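Local coordinates for protein prolyl 4-hydroxylase (Paramecium bursaria Chlorella virus 1, PDB 5C5T) that probably hydroxylates prolyl residues of collagen-like chains as a metal- and 2-oxoglutarate-dependent dioxygenase, at residues Met158-Ala163 and Gly215-Ala220; Glu49-Ile54 and Pro183-Ser188; His114-Tyr119 and Gln222-Val227; Lys150-Ala155 and Trp192-Val197. All coordinates share one frame; numbering follows the deposited sequence.

Contact 1: residues Met158-Ala163 and Gly215-Ala220; sequences MVYLKA and GEKIIA. With AKG (2-oxoglutaric acid), chain C.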
loop_
_atom_site.group_PDB
_atom_site.type_symbol
_atom_site.label_atom_id
_atom_site.label_comp_id
_atom_site.label_asym_id
_atom_site.label_seq_id
_atom_site.Cartn_x
_atom_site.Cartn_y
_atom_site.Cartn_z
ATOM N N MET A 158 -2.028 -1.515 1.739
ATOM C CA MET A 158 -2.570 -0.439 0.914
ATOM C C MET A 158 -4.108 -0.576 0.904
ATOM O O MET A 158 -4.668 -1.674 0.668
ATOM C CB MET A 158 -2.039 -0.477 -0.519
ATOM C CG MET A 158 -2.593 0.626 -1.419
ATOM S SD MET A 158 -2.138 0.478 -3.161
ATOM C CE MET A 158 -2.752 -1.143 -3.540
ATOM N N VAL A 159 -4.792 0.539 1.177
ATOM C CA VAL A 159 -6.262 0.565 1.154
ATOM C C VAL A 159 -6.751 1.385 -0.005
ATOM O O VAL A 159 -6.285 2.513 -0.193
ATOM C CB VAL A 159 -6.857 1.151 2.461
ATOM C CG1 VAL A 159 -8.363 0.906 2.488
ATOM C CG2 VAL A 159 -6.207 0.612 3.645
ATOM N N TYR A 160 -7.681 0.844 -0.801
ATOM C CA TYR A 160 -8.355 1.659 -1.850
ATOM C C TYR A 160 -9.426 2.517 -1.198
ATOM O O TYR A 160 -10.377 1.978 -0.609
ATOM C CB TYR A 160 -8.998 0.775 -2.941
ATOM C CG TYR A 160 -8.021 -0.150 -3.665
ATOM C CD1 TYR A 160 -7.073 0.347 -4.494
ATOM C CD2 TYR A 160 -8.079 -1.523 -3.477
ATOM C CE1 TYR A 160 -6.161 -0.500 -5.152
ATOM C CE2 TYR A 160 -7.171 -2.377 -4.109
ATOM C CZ TYR A 160 -6.220 -1.846 -4.947
ATOM O OH TYR A 160 -5.340 -2.704 -5.602
ATOM N N LEU A 161 -9.250 3.837 -1.244
ATOM C CA LEU A 161 -10.253 4.745 -0.688
ATOM C C LEU A 161 -11.295 5.117 -1.724
ATOM O O LEU A 161 -12.445 5.349 -1.359
ATOM C CB LEU A 161 -9.605 6.013 -0.143
ATOM C CG LEU A 161 -8.478 5.792 0.877
ATOM C CD1 LEU A 161 -8.077 7.149 1.475
ATOM C CD2 LEU A 161 -8.806 4.852 1.977
ATOM N N LYS A 162 -10.883 5.201 -2.983
ATOM C CA LYS A 162 -11.775 5.516 -4.084
ATOM C C LYS A 162 -11.302 4.789 -5.349
ATOM O O LYS A 162 -10.105 4.817 -5.701
ATOM C CB LYS A 162 -11.847 7.021 -4.327
ATOM C CG LYS A 162 -12.885 7.406 -5.416
ATOM C CD LYS A 162 -13.185 8.914 -5.427
ATOM C CE LYS A 162 -14.372 9.215 -6.353
ATOM N NZ LYS A 162 -14.809 10.632 -6.218
ATOM N N ALA A 163 -12.226 4.096 -6.000
ATOM C CA ALA A 163 -11.933 3.360 -7.234
ATOM C C ALA A 163 -12.339 4.132 -8.498
ATOM O O ALA A 163 -13.265 4.959 -8.436
ATOM C CB ALA A 163 -12.645 2.032 -7.198
ATOM N N GLY A 215 -12.448 8.590 -14.190
ATOM C CA GLY A 215 -12.725 8.759 -12.780
ATOM C C GLY A 215 -11.456 9.120 -12.058
ATOM O O GLY A 215 -10.620 9.833 -12.610
ATOM N N GLU A 216 -11.333 8.633 -10.823
ATOM C CA GLU A 216 -10.143 8.855 -10.042
ATOM C C GLU A 216 -9.877 7.679 -9.130
ATOM O O GLU A 216 -10.741 6.809 -8.899
ATOM C CB GLU A 216 -10.287 10.149 -9.230
ATOM C CG GLU A 216 -11.321 10.023 -8.133
ATOM C CD GLU A 216 -11.779 11.361 -7.594
ATOM O OE1 GLU A 216 -10.945 12.115 -7.049
ATOM O OE2 GLU A 216 -12.987 11.654 -7.723
ATOM N N LYS A 217 -8.630 7.614 -8.677
ATOM C CA LYS A 217 -8.193 6.540 -7.795
ATOM C C LYS A 217 -7.471 7.184 -6.602
ATOM O O LYS A 217 -6.560 7.992 -6.801
ATOM C CB LYS A 217 -7.269 5.557 -8.529
ATOM C CG LYS A 217 -6.554 4.512 -7.667
ATOM C CD LYS A 217 -5.711 3.629 -8.583
ATOM C CE LYS A 217 -4.869 2.639 -7.802
ATOM N NZ LYS A 217 -3.947 1.909 -8.698
ATOM N N ILE A 218 -7.884 6.825 -5.397
ATOM C CA ILE A 218 -7.242 7.315 -4.176
ATOM C C ILE A 218 -6.911 6.096 -3.295
ATOM O O ILE A 218 -7.797 5.257 -3.053
ATOM C CB ILE A 218 -8.117 8.345 -3.435
ATOM C CG1 ILE A 218 -8.600 9.423 -4.405
ATOM C CG2 ILE A 218 -7.333 8.908 -2.263
ATOM C CD1 ILE A 218 -9.453 10.480 -3.762
ATOM N N ILE A 219 -5.650 6.025 -2.836
ATOM C CA ILE A 219 -5.178 4.989 -1.940
ATOM C C ILE A 219 -4.564 5.571 -0.655
ATOM O O ILE A 219 -4.116 6.738 -0.597
ATOM C CB ILE A 219 -4.150 4.113 -2.680
ATOM C CG1 ILE A 219 -2.940 4.936 -3.074
ATOM C CG2 ILE A 219 -4.836 3.442 -3.863
ATOM C CD1 ILE A 219 -1.830 4.115 -3.706
ATOM N N ALA A 220 -4.532 4.737 0.380
ATOM C CA ALA A 220 -3.753 4.938 1.605
ATOM C C ALA A 220 -2.701 3.832 1.761
ATOM O O ALA A 220 -3.007 2.642 1.665
ATOM C CB ALA A 220 -4.661 4.994 2.800
HETATM C C1 AKG C . 2.840 2.670 -4.129
HETATM O O1 AKG C . 2.341 3.782 -3.776
HETATM O O2 AKG C . 3.997 2.374 -3.729
HETATM C C2 AKG C . 2.104 1.791 -5.102
HETATM O O5 AKG C . 2.722 0.908 -5.633
HETATM C C3 AKG C . 0.618 2.047 -5.399
HETATM C C4 AKG C . 0.030 1.001 -6.311
HETATM C C5 AKG C . -1.284 1.433 -6.909
HETATM O O3 AKG C . -1.551 2.661 -7.035
HETATM O O4 AKG C . -2.119 0.546 -7.261
HETATM O O HOH W 1 -13.783 7.358 -9.859
#

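Contact 2: residues Glu49-Ile54 and Pro183-Ser188; sequences ECDVLI and PKKGTS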
loop_
_atom_site.group_PDB
_atom_site.type_symbol
_atom_site.label_atom_id
_atom_site.label_comp_id
_atom_site.label_asym_id
_atom_site.label_seq_id
_atom_site.Cartn_x
_atom_site.Cartn_y
_atom_site.Cartn_z
ATOM N N GLU A 49 -15.817 5.638 6.324
ATOM C CA GLU A 49 -14.428 5.838 6.789
ATOM C C GLU A 49 -13.503 6.237 5.636
ATOM O O GLU A 49 -12.686 7.158 5.796
ATOM C CB GLU A 49 -13.885 4.578 7.474
ATOM C CG GLU A 49 -14.457 4.336 8.869
ATOM C CD GLU A 49 -14.177 2.958 9.403
ATOM O OE1 GLU A 49 -13.783 2.048 8.628
ATOM O OE2 GLU A 49 -14.355 2.774 10.628
ATOM N N CYS A 50 -13.610 5.573 4.467
ATOM C CA CYS A 50 -12.854 6.018 3.302
ATOM C C CYS A 50 -13.145 7.467 2.914
ATOM O O CYS A 50 -12.231 8.245 2.619
ATOM C CB CYS A 50 -13.106 5.075 2.123
ATOM S SG CYS A 50 -12.561 3.357 2.323
ATOM N N ASP A 51 -14.417 7.858 2.953
ATOM C CA ASP A 51 -14.771 9.206 2.537
ATOM C C ASP A 51 -14.244 10.242 3.527
ATOM O O ASP A 51 -13.787 11.304 3.106
ATOM C CB ASP A 51 -16.288 9.352 2.401
ATOM C CG ASP A 51 -16.860 8.588 1.204
ATOM O OD1 ASP A 51 -16.139 8.241 0.224
ATOM O OD2 ASP A 51 -18.084 8.367 1.253
ATOM N N VAL A 52 -14.290 9.929 4.813
ATOM C CA VAL A 52 -13.796 10.838 5.831
ATOM C C VAL A 52 -12.283 11.051 5.590
ATOM O O VAL A 52 -11.774 12.165 5.674
ATOM C CB VAL A 52 -14.108 10.285 7.234
ATOM C CG1 VAL A 52 -13.348 11.017 8.315
ATOM C CG2 VAL A 52 -15.626 10.361 7.482
ATOM N N LEU A 53 -11.586 9.983 5.231
ATOM C CA LEU A 53 -10.142 10.098 5.037
ATOM C C LEU A 53 -9.844 10.868 3.774
ATOM O O LEU A 53 -8.970 11.740 3.776
ATOM C CB LEU A 53 -9.452 8.717 5.017
ATOM C CG LEU A 53 -7.909 8.716 4.895
ATOM C CD1 LEU A 53 -7.264 9.667 5.898
ATOM C CD2 LEU A 53 -7.318 7.302 5.028
ATOM N N ILE A 54 -10.560 10.602 2.673
ATOM C CA ILE A 54 -10.374 11.402 1.486
ATOM C C ILE A 54 -10.555 12.881 1.765
ATOM O O ILE A 54 -9.771 13.702 1.315
ATOM C CB ILE A 54 -11.362 10.961 0.393
ATOM C CG1 ILE A 54 -11.042 9.535 -0.080
ATOM C CG2 ILE A 54 -11.364 11.904 -0.783
ATOM C CD1 ILE A 54 -12.170 8.847 -0.844
ATOM N N PRO A 183 -9.308 -2.021 -8.064
ATOM C CA PRO A 183 -9.657 -1.215 -6.892
ATOM C C PRO A 183 -11.093 -1.367 -6.526
ATOM O O PRO A 183 -11.939 -1.405 -7.439
ATOM C CB PRO A 183 -9.379 0.202 -7.333
ATOM C CG PRO A 183 -8.261 0.059 -8.275
ATOM C CD PRO A 183 -8.609 -1.191 -9.062
ATOM N N LYS A 184 -11.340 -1.445 -5.226
ATOM C CA LYS A 184 -12.705 -1.449 -4.662
ATOM C C LYS A 184 -12.670 -0.655 -3.356
ATOM O O LYS A 184 -11.824 -0.944 -2.524
ATOM C CB LYS A 184 -13.191 -2.871 -4.386
ATOM C CG LYS A 184 -14.635 -2.982 -3.847
ATOM C CD LYS A 184 -15.011 -4.451 -3.575
ATOM C CE LYS A 184 -16.513 -4.578 -3.263
ATOM N NZ LYS A 184 -16.881 -5.943 -2.730
ATOM N N LYS A 185 -13.594 0.303 -3.164
ATOM C CA LYS A 185 -13.647 1.117 -1.966
ATOM C C LYS A 185 -13.684 0.255 -0.727
ATOM O O LYS A 185 -14.533 -0.652 -0.572
ATOM C CB LYS A 185 -14.867 2.044 -2.010
ATOM C CG LYS A 185 -14.891 3.101 -0.945
ATOM C CD LYS A 185 -16.161 3.939 -1.070
ATOM C CE LYS A 185 -16.055 5.274 -0.439
ATOM N NZ LYS A 185 -15.443 6.206 -1.433
ATOM N N GLY A 186 -12.707 0.504 0.144
ATOM C CA GLY A 186 -12.619 -0.166 1.401
ATOM C C GLY A 186 -11.765 -1.406 1.466
ATOM O O GLY A 186 -11.528 -1.890 2.563
ATOM N N THR A 187 -11.401 -1.947 0.311
ATOM C CA THR A 187 -10.584 -3.153 0.205
ATOM C C THR A 187 -9.138 -2.833 0.452
ATOM O O THR A 187 -8.649 -1.817 -0.009
ATOM C CB THR A 187 -10.732 -3.778 -1.186
ATOM O OG1 THR A 187 -12.094 -4.240 -1.397
ATOM C CG2 THR A 187 -9.776 -4.920 -1.430
ATOM N N SER A 188 -8.472 -3.709 1.189
ATOM C CA SER A 188 -7.016 -3.596 1.363
ATOM C C SER A 188 -6.295 -4.709 0.609
ATOM O O SER A 188 -6.817 -5.827 0.419
ATOM C CB SER A 188 -6.592 -3.627 2.858
ATOM O OG SER A 188 -6.938 -4.862 3.469
#

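Contact 3: residues His114-Tyr119 and Gln222-Val227; sequences HCIDKY and QWIRAV. With MN (manganese (II) ion), chain E.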
loop_
_atom_site.group_PDB
_atom_site.type_symbol
_atom_site.label_atom_id
_atom_site.label_comp_id
_atom_site.label_asym_id
_atom_site.label_seq_id
_atom_site.Cartn_x
_atom_site.Cartn_y
_atom_site.Cartn_z
ATOM N N HIS A 114 5.261 -15.694 13.592
ATOM C CA HIS A 114 6.371 -16.587 13.265
ATOM C C HIS A 114 7.164 -16.103 12.032
ATOM O O HIS A 114 8.209 -16.664 11.697
ATOM C CB HIS A 114 5.868 -18.013 13.059
ATOM C CG HIS A 114 5.123 -18.228 11.783
ATOM N ND1 HIS A 114 5.735 -18.694 10.638
ATOM C CD2 HIS A 114 3.818 -18.064 11.474
ATOM C CE1 HIS A 114 4.834 -18.819 9.680
ATOM N NE2 HIS A 114 3.665 -18.437 10.158
ATOM N N CYS A 115 6.684 -15.036 11.399
ATOM C CA CYS A 115 7.332 -14.446 10.248
ATOM C C CYS A 115 7.947 -13.078 10.529
ATOM O O CYS A 115 8.916 -12.672 9.873
ATOM C CB CYS A 115 6.325 -14.303 9.129
ATOM S SG CYS A 115 5.576 -15.886 8.645
ATOM N N ILE A 116 7.380 -12.337 11.479
ATOM C CA ILE A 116 7.898 -10.987 11.715
ATOM C C ILE A 116 7.828 -10.704 13.204
ATOM O O ILE A 116 6.821 -10.968 13.864
ATOM C CB ILE A 116 7.163 -9.905 10.850
ATOM C CG1 ILE A 116 7.770 -8.505 11.038
ATOM C CG2 ILE A 116 5.660 -9.848 11.134
ATOM C CD1 ILE A 116 7.209 -7.461 10.058
ATOM N N ASP A 117 8.952 -10.209 13.708
ATOM C CA ASP A 117 9.119 -9.843 15.124
ATOM C C ASP A 117 8.911 -8.345 15.273
ATOM O O ASP A 117 7.793 -7.873 15.197
ATOM C CB ASP A 117 10.522 -10.275 15.626
ATOM C CG ASP A 117 10.449 -11.235 16.767
ATOM O OD1 ASP A 117 9.708 -10.921 17.726
ATOM O OD2 ASP A 117 11.111 -12.295 16.701
ATOM N N LYS A 118 9.973 -7.583 15.446
ATOM C CA LYS A 118 9.849 -6.151 15.678
ATOM C C LYS A 118 9.646 -5.417 14.367
ATOM O O LYS A 118 10.285 -5.759 13.365
ATOM C CB LYS A 118 11.101 -5.614 16.380
ATOM C CG LYS A 118 11.275 -6.096 17.818
ATOM C CD LYS A 118 12.482 -5.429 18.480
ATOM C CE LYS A 118 12.470 -5.641 19.997
ATOM N NZ LYS A 118 12.854 -7.039 20.373
ATOM N N TYR A 119 8.749 -4.434 14.379
ATOM C CA TYR A 119 8.645 -3.492 13.282
ATOM C C TYR A 119 8.186 -2.125 13.759
ATOM O O TYR A 119 7.794 -1.968 14.930
ATOM C CB TYR A 119 7.674 -4.013 12.216
ATOM C CG TYR A 119 6.308 -4.234 12.753
ATOM C CD1 TYR A 119 5.964 -5.434 13.359
ATOM C CD2 TYR A 119 5.365 -3.241 12.700
ATOM C CE1 TYR A 119 4.699 -5.624 13.843
ATOM C CE2 TYR A 119 4.109 -3.430 13.194
ATOM C CZ TYR A 119 3.793 -4.630 13.752
ATOM O OH TYR A 119 2.529 -4.819 14.238
ATOM N N GLN A 222 0.135 2.162 4.044
ATOM C CA GLN A 222 0.767 1.915 5.372
ATOM C C GLN A 222 1.990 1.015 5.174
ATOM O O GLN A 222 1.850 -0.170 4.955
ATOM C CB GLN A 222 -0.211 1.282 6.347
ATOM C CG GLN A 222 0.428 0.908 7.685
ATOM C CD GLN A 222 0.948 2.115 8.465
ATOM O OE1 GLN A 222 0.189 2.799 9.150
ATOM N NE2 GLN A 222 2.223 2.424 8.301
ATOM N N TRP A 223 3.177 1.588 5.224
ATOM C CA TRP A 223 4.402 0.808 5.105
ATOM C C TRP A 223 4.866 0.369 6.507
ATOM O O TRP A 223 4.689 1.058 7.493
ATOM C CB TRP A 223 5.511 1.582 4.305
ATOM C CG TRP A 223 5.218 1.659 2.819
ATOM C CD1 TRP A 223 5.186 0.602 1.955
ATOM C CD2 TRP A 223 4.897 2.824 2.033
ATOM N NE1 TRP A 223 4.863 1.034 0.697
ATOM C CE2 TRP A 223 4.681 2.392 0.715
ATOM C CE3 TRP A 223 4.752 4.194 2.322
ATOM C CZ2 TRP A 223 4.319 3.274 -0.335
ATOM C CZ3 TRP A 223 4.414 5.076 1.279
ATOM C CH2 TRP A 223 4.183 4.606 -0.040
ATOM N N ILE A 224 5.463 -0.817 6.524
ATOM C CA ILE A 224 5.961 -1.545 7.686
ATOM C C ILE A 224 7.484 -1.666 7.521
ATOM O O ILE A 224 7.970 -2.223 6.523
ATOM C CB ILE A 224 5.251 -2.920 7.758
ATOM C CG1 ILE A 224 3.728 -2.678 7.819
ATOM C CG2 ILE A 224 5.731 -3.772 8.994
ATOM C CD1 ILE A 224 2.887 -3.741 7.194
ATOM N N ARG A 225 8.204 -1.100 8.467
ATOM C CA ARG A 225 9.650 -1.038 8.439
ATOM C C ARG A 225 10.405 -1.859 9.494
ATOM O O ARG A 225 9.963 -2.012 10.626
ATOM C CB ARG A 225 10.108 0.407 8.622
ATOM C CG ARG A 225 9.866 1.236 7.393
ATOM C CD ARG A 225 10.678 2.461 7.465
ATOM N NE ARG A 225 10.386 3.355 6.375
ATOM C CZ ARG A 225 11.218 3.670 5.387
ATOM N NH1 ARG A 225 12.427 3.129 5.303
ATOM N NH2 ARG A 225 10.815 4.532 4.464
ATOM N N ALA A 226 11.537 -2.403 9.085
ATOM C CA ALA A 226 12.481 -3.011 10.019
ATOM C C ALA A 226 12.970 -1.977 11.055
ATOM O O ALA A 226 12.971 -0.766 10.793
ATOM C CB ALA A 226 13.682 -3.619 9.252
ATOM N N VAL A 227 13.431 -2.470 12.208
ATOM C CA VAL A 227 13.847 -1.631 13.355
ATOM C C VAL A 227 15.361 -1.634 13.491
ATOM O O VAL A 227 15.949 -2.705 13.463
ATOM C CB VAL A 227 13.197 -2.121 14.669
ATOM C CG1 VAL A 227 13.822 -1.444 15.888
ATOM C CG2 VAL A 227 11.704 -1.887 14.628
HETATM MN MN MN E . 1.813 -18.680 9.427
HETATM O O HOH W 2 12.989 -5.465 12.506
HETATM O O HOH W 3 0.608 -19.161 11.366
HETATM O O HOH W 4 0.876 -16.935 9.972
#

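Contact 4: residues Lys150-Ala155 and Trp192-Val197; sequences KDQRLA and WVADPV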
loop_
_atom_site.group_PDB
_atom_site.type_symbol
_atom_site.label_atom_id
_atom_site.label_comp_id
_atom_site.label_asym_id
_atom_site.label_seq_id
_atom_site.Cartn_x
_atom_site.Cartn_y
_atom_site.Cartn_z
ATOM N N LYS A 150 18.975 -0.668 7.488
ATOM C CA LYS A 150 18.518 -1.236 8.728
ATOM C C LYS A 150 17.016 -0.966 8.903
ATOM O O LYS A 150 16.352 -1.687 9.639
ATOM C CB LYS A 150 19.332 -0.684 9.898
ATOM C CG LYS A 150 20.792 -1.065 9.851
ATOM C CD LYS A 150 21.043 -2.466 10.387
ATOM C CE LYS A 150 22.553 -2.730 10.516
ATOM N NZ LYS A 150 23.212 -2.959 9.174
ATOM N N ASP A 151 16.478 0.031 8.208
ATOM C CA ASP A 151 15.068 0.375 8.327
ATOM C C ASP A 151 14.318 0.039 7.031
ATOM O O ASP A 151 13.339 0.723 6.648
ATOM C CB ASP A 151 14.911 1.840 8.633
ATOM C CG ASP A 151 15.508 2.734 7.546
ATOM O OD1 ASP A 151 16.269 2.216 6.698
ATOM O OD2 ASP A 151 15.213 3.951 7.545
ATOM N N GLN A 152 14.782 -1.020 6.364
ATOM C CA GLN A 152 14.164 -1.493 5.132
ATOM C C GLN A 152 12.655 -1.662 5.299
ATOM O O GLN A 152 12.215 -2.211 6.313
ATOM C CB GLN A 152 14.772 -2.834 4.761
ATOM C CG GLN A 152 14.194 -3.520 3.530
ATOM C CD GLN A 152 14.671 -2.881 2.196
ATOM O OE1 GLN A 152 14.416 -1.728 1.927
ATOM N NE2 GLN A 152 15.399 -3.643 1.406
ATOM N N ARG A 153 11.881 -1.238 4.305
ATOM C CA ARG A 153 10.452 -1.570 4.259
ATOM C C ARG A 153 10.265 -3.091 4.103
ATOM O O ARG A 153 10.815 -3.711 3.201
ATOM C CB ARG A 153 9.748 -0.846 3.134
ATOM C CG ARG A 153 9.504 0.642 3.384
ATOM C CD ARG A 153 8.775 1.285 2.267
ATOM N NE ARG A 153 8.587 2.706 2.484
ATOM C CZ ARG A 153 8.398 3.590 1.513
ATOM N NH1 ARG A 153 8.397 3.165 0.254
ATOM N NH2 ARG A 153 8.212 4.890 1.804
ATOM N N LEU A 154 9.553 -3.696 5.049
ATOM C CA LEU A 154 9.310 -5.147 4.995
ATOM C C LEU A 154 7.996 -5.550 4.343
ATOM O O LEU A 154 7.903 -6.657 3.796
ATOM C CB LEU A 154 9.377 -5.712 6.388
ATOM C CG LEU A 154 10.663 -5.461 7.156
ATOM C CD1 LEU A 154 10.532 -6.015 8.533
ATOM C CD2 LEU A 154 11.835 -6.106 6.514
ATOM N N ALA A 155 7.009 -4.682 4.410
ATOM C CA ALA A 155 5.691 -5.003 3.911
ATOM C C ALA A 155 4.891 -3.734 3.678
ATOM O O ALA A 155 5.230 -2.628 4.185
ATOM C CB ALA A 155 4.964 -5.963 4.892
ATOM N N TRP A 192 4.096 -8.636 0.951
ATOM C CA TRP A 192 5.463 -8.655 1.484
ATOM C C TRP A 192 6.426 -7.956 0.536
ATOM O O TRP A 192 6.333 -8.092 -0.673
ATOM C CB TRP A 192 5.929 -10.098 1.741
ATOM C CG TRP A 192 5.251 -10.706 2.896
ATOM C CD1 TRP A 192 4.166 -11.516 2.858
ATOM C CD2 TRP A 192 5.578 -10.525 4.282
ATOM N NE1 TRP A 192 3.795 -11.868 4.143
ATOM C CE2 TRP A 192 4.657 -11.282 5.031
ATOM C CE3 TRP A 192 6.591 -9.823 4.965
ATOM C CZ2 TRP A 192 4.695 -11.341 6.438
ATOM C CZ3 TRP A 192 6.631 -9.893 6.362
ATOM C CH2 TRP A 192 5.698 -10.643 7.073
ATOM N N VAL A 193 7.312 -7.147 1.107
ATOM C CA VAL A 193 8.311 -6.375 0.348
ATOM C C VAL A 193 9.734 -6.943 0.539
ATOM O O VAL A 193 10.511 -7.054 -0.415
ATOM C CB VAL A 193 8.245 -4.872 0.754
ATOM C CG1 VAL A 193 9.392 -4.048 0.054
ATOM C CG2 VAL A 193 6.921 -4.254 0.362
ATOM N N ALA A 194 10.076 -7.294 1.772
ATOM C CA ALA A 194 11.409 -7.810 2.074
ATOM C C ALA A 194 11.377 -8.810 3.231
ATOM O O ALA A 194 10.431 -8.864 4.018
ATOM C CB ALA A 194 12.406 -6.639 2.390
ATOM N N ASP A 195 12.449 -9.598 3.298
ATOM C CA ASP A 195 12.607 -10.653 4.269
ATOM C C ASP A 195 12.968 -10.035 5.622
ATOM O O ASP A 195 13.923 -9.287 5.696
ATOM C CB ASP A 195 13.705 -11.595 3.756
ATOM C CG ASP A 195 13.892 -12.808 4.615
ATOM O OD1 ASP A 195 13.808 -12.695 5.859
ATOM O OD2 ASP A 195 14.141 -13.878 4.010
ATOM N N PRO A 196 12.180 -10.297 6.681
ATOM C CA PRO A 196 12.487 -9.665 7.970
ATOM C C PRO A 196 13.854 -10.015 8.539
ATOM O O PRO A 196 14.344 -9.224 9.338
ATOM C CB PRO A 196 11.378 -10.192 8.887
ATOM C CG PRO A 196 10.240 -10.398 7.991
ATOM C CD PRO A 196 10.841 -10.916 6.701
ATOM N N VAL A 197 14.442 -11.136 8.141
ATOM C CA VAL A 197 15.725 -11.582 8.695
ATOM C C VAL A 197 16.858 -10.908 7.937
ATOM O O VAL A 197 17.692 -10.226 8.523
ATOM C CB VAL A 197 15.849 -13.107 8.648
ATOM C CG1 VAL A 197 17.173 -13.528 9.207
ATOM C CG2 VAL A 197 14.709 -13.755 9.438
#

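Contact 1: residues Met158-Ala163 and Gly215-Ala220
V159 and A220 exchange a pair of backbone hydrogen bonds, V159 N to A220 O at 2.8 Å and A220 N to V159 O at 2.9 Å, inside the double-stranded beta-helix core shared by 2-oxoglutarate oxygenases. A classic beta bulge then shifts the antiparallel ladder: L161 and K162 both face I218, whose O accepts from both amides, at 2.7 Å from L161 N. The chain turns a corner at L161. On the face carrying Y160 and I219, M158 SD lies 3.7 Å from I219 CD1, and this methyl in turn comes within 3.6 Å of C3 of 2-oxoglutarate. K217 sends a fully extended chain (chi1 170°) past the edge of the Y160 ring, placing NZ 2.7 Å from the ligand's O4, with a weaker bond to O3. G170 O also accepts from this ammonium. One shell out, Y160 OH is hydrogen-bonded to T172, itself a ligand-binding residue, while L161 and I218 pack against helix 47-59, L161 on L53 and both on I54. At the outer end, E216 OE1 pairs with R128, leaving OE2 to K162: NZ sits 2.6 Å from OE2, above the carboxylate plane by 55°.

Contact 2: residues Glu49-Ile54 and Pro183-Ser188
K185 lays the aliphatic part of its side chain across C50, with K185 CE 3.9 Å from C50 CB. This is a type II beta turn, K184 to T187, docked against helix 47-59, and it illustrates how a single lysine can work both as an apolar strap and as a charged clasp. The lysine leaves its backbone with CG anti to N and runs extended as far as CE. A bend at the last torsion (chi4 86°) then swings the ammonium to the helix, where NZ meets D51 OD1 at 2.7 Å. The approach is on the syn side of the carboxylate, 26° out of its plane, and the two side chains stand at about a right angle. L161 O is a second acceptor for the same NZ, so the ammonium ties the turn to the helix and to the bulged strand end at once. I54 CD1, one helical turn after C50, lies 4.2 Å from NZ and adds an apolar neighbour. From the same helix L53 packs on helix 96-109, so helix 47-59 contacts both that helix and the turn. G186, with a positive phi of 93°, occupies the third position of the turn, which T187 N closes through a 3.0 Å bond to K184 O. At these angles a CB would crowd the carbonyl O of K185, which suits a glycine. C50 SG rests 3.6 Å from both G186 N and G186 CA.

Contact 3: residues His114-Tyr119 and Gln222-Val227
I224 turns its CG2 methyl to Y119 and I116, docking the loop that follows helix 96-109 on strand 217-225 of the large antiparallel sheet. The I224 torsion (chi1 -57°) sets CG2 anti to the backbone N, where it stands 3.8 Å from Y119 CD2 and 4.1 Å from I116 CD1. Y119 has the less common rotamer with CG between the backbone N and carbonyl carbon (chi1 60°), which brings its CB and the near side of its ring obliquely against that methyl. F121 meets the tyrosine ring edge-to-face. At the end of the modelled chain, V227 presses CG2 to within 3.6 Å of Y119 C, close to K118 CB as well. A water joins the backbones there, donating a hydrogen bond to K118 O at 2.9 Å and accepting from V227 N at 3.0 Å. At the loop's far end C115 forms a disulfide with C33, and its SG lies over one face of the H114 imidazole, displaced toward the rim. Beside C33, D34 shares a manganese with H114, whose NE2 binds the metal at 2.0 Å.

Contact 4: residues Lys150-Ala155 and Trp192-Val197
The W192 indole meets the strand at its CE3 corner, approached obliquely by L154 O at 3.6 Å and by A155 CB at 4.2 Å, while F190 packs edge-to-face with the ring. A second flat group, the L154 carbonyl, is gripped by two amides from the same face: V193 N at 2.8 Å and A194 N at 3.0 Å both reach L154 O from about 45° out of the carbonyl plane. These bonds carry the antiparallel pairing of A155 with W192 into the following loop. L154 and A155 form a classic beta bulge opposite I224 on the other neighbouring strand. L154 then folds its methyls over the loop, CD1 lying 4.3 Å from P196 CB, within an Asx turn in which D195 OD1 accepts from V197 N. The two methyls of V193 flank the L154 carbonyl, CG1 3.5 Å from R153 O and CG2 against A155 CA. The R153 guanidinium leaves the contact for a cation-pi interaction with W223, a salt bridge with E122 and a bond to the backbone O of the zinc ligand D140. Two buried carbonyls thus fare differently: L154 O is satisfied twice, whereas R153 O finds no polar partner and is covered by V193 CG1 and A194 CB.

How the contacts relate
The four contacts form two clusters on opposite sides of the chain's centre. Contacts 1 and 2, centres 6 Å apart, join where Y160 O lies 2.9 Å from G186 N, a probable hydrogen bond. Contacts 3 and 4, centres 7 Å apart, meet through a similar probable bond between A226 N and Q152 O, also 2.9 Å. Strands 153-160 and 217-225 run through both clusters, spanning about 24 Å between the centres of contacts 1 and 4. The ligand pocket lies between: M158 from contact 1 and R153 from contact 4 each bring a side chain to about 7 Å from the zinc, nearest atoms, and the metal is held by H138, D140 and H207.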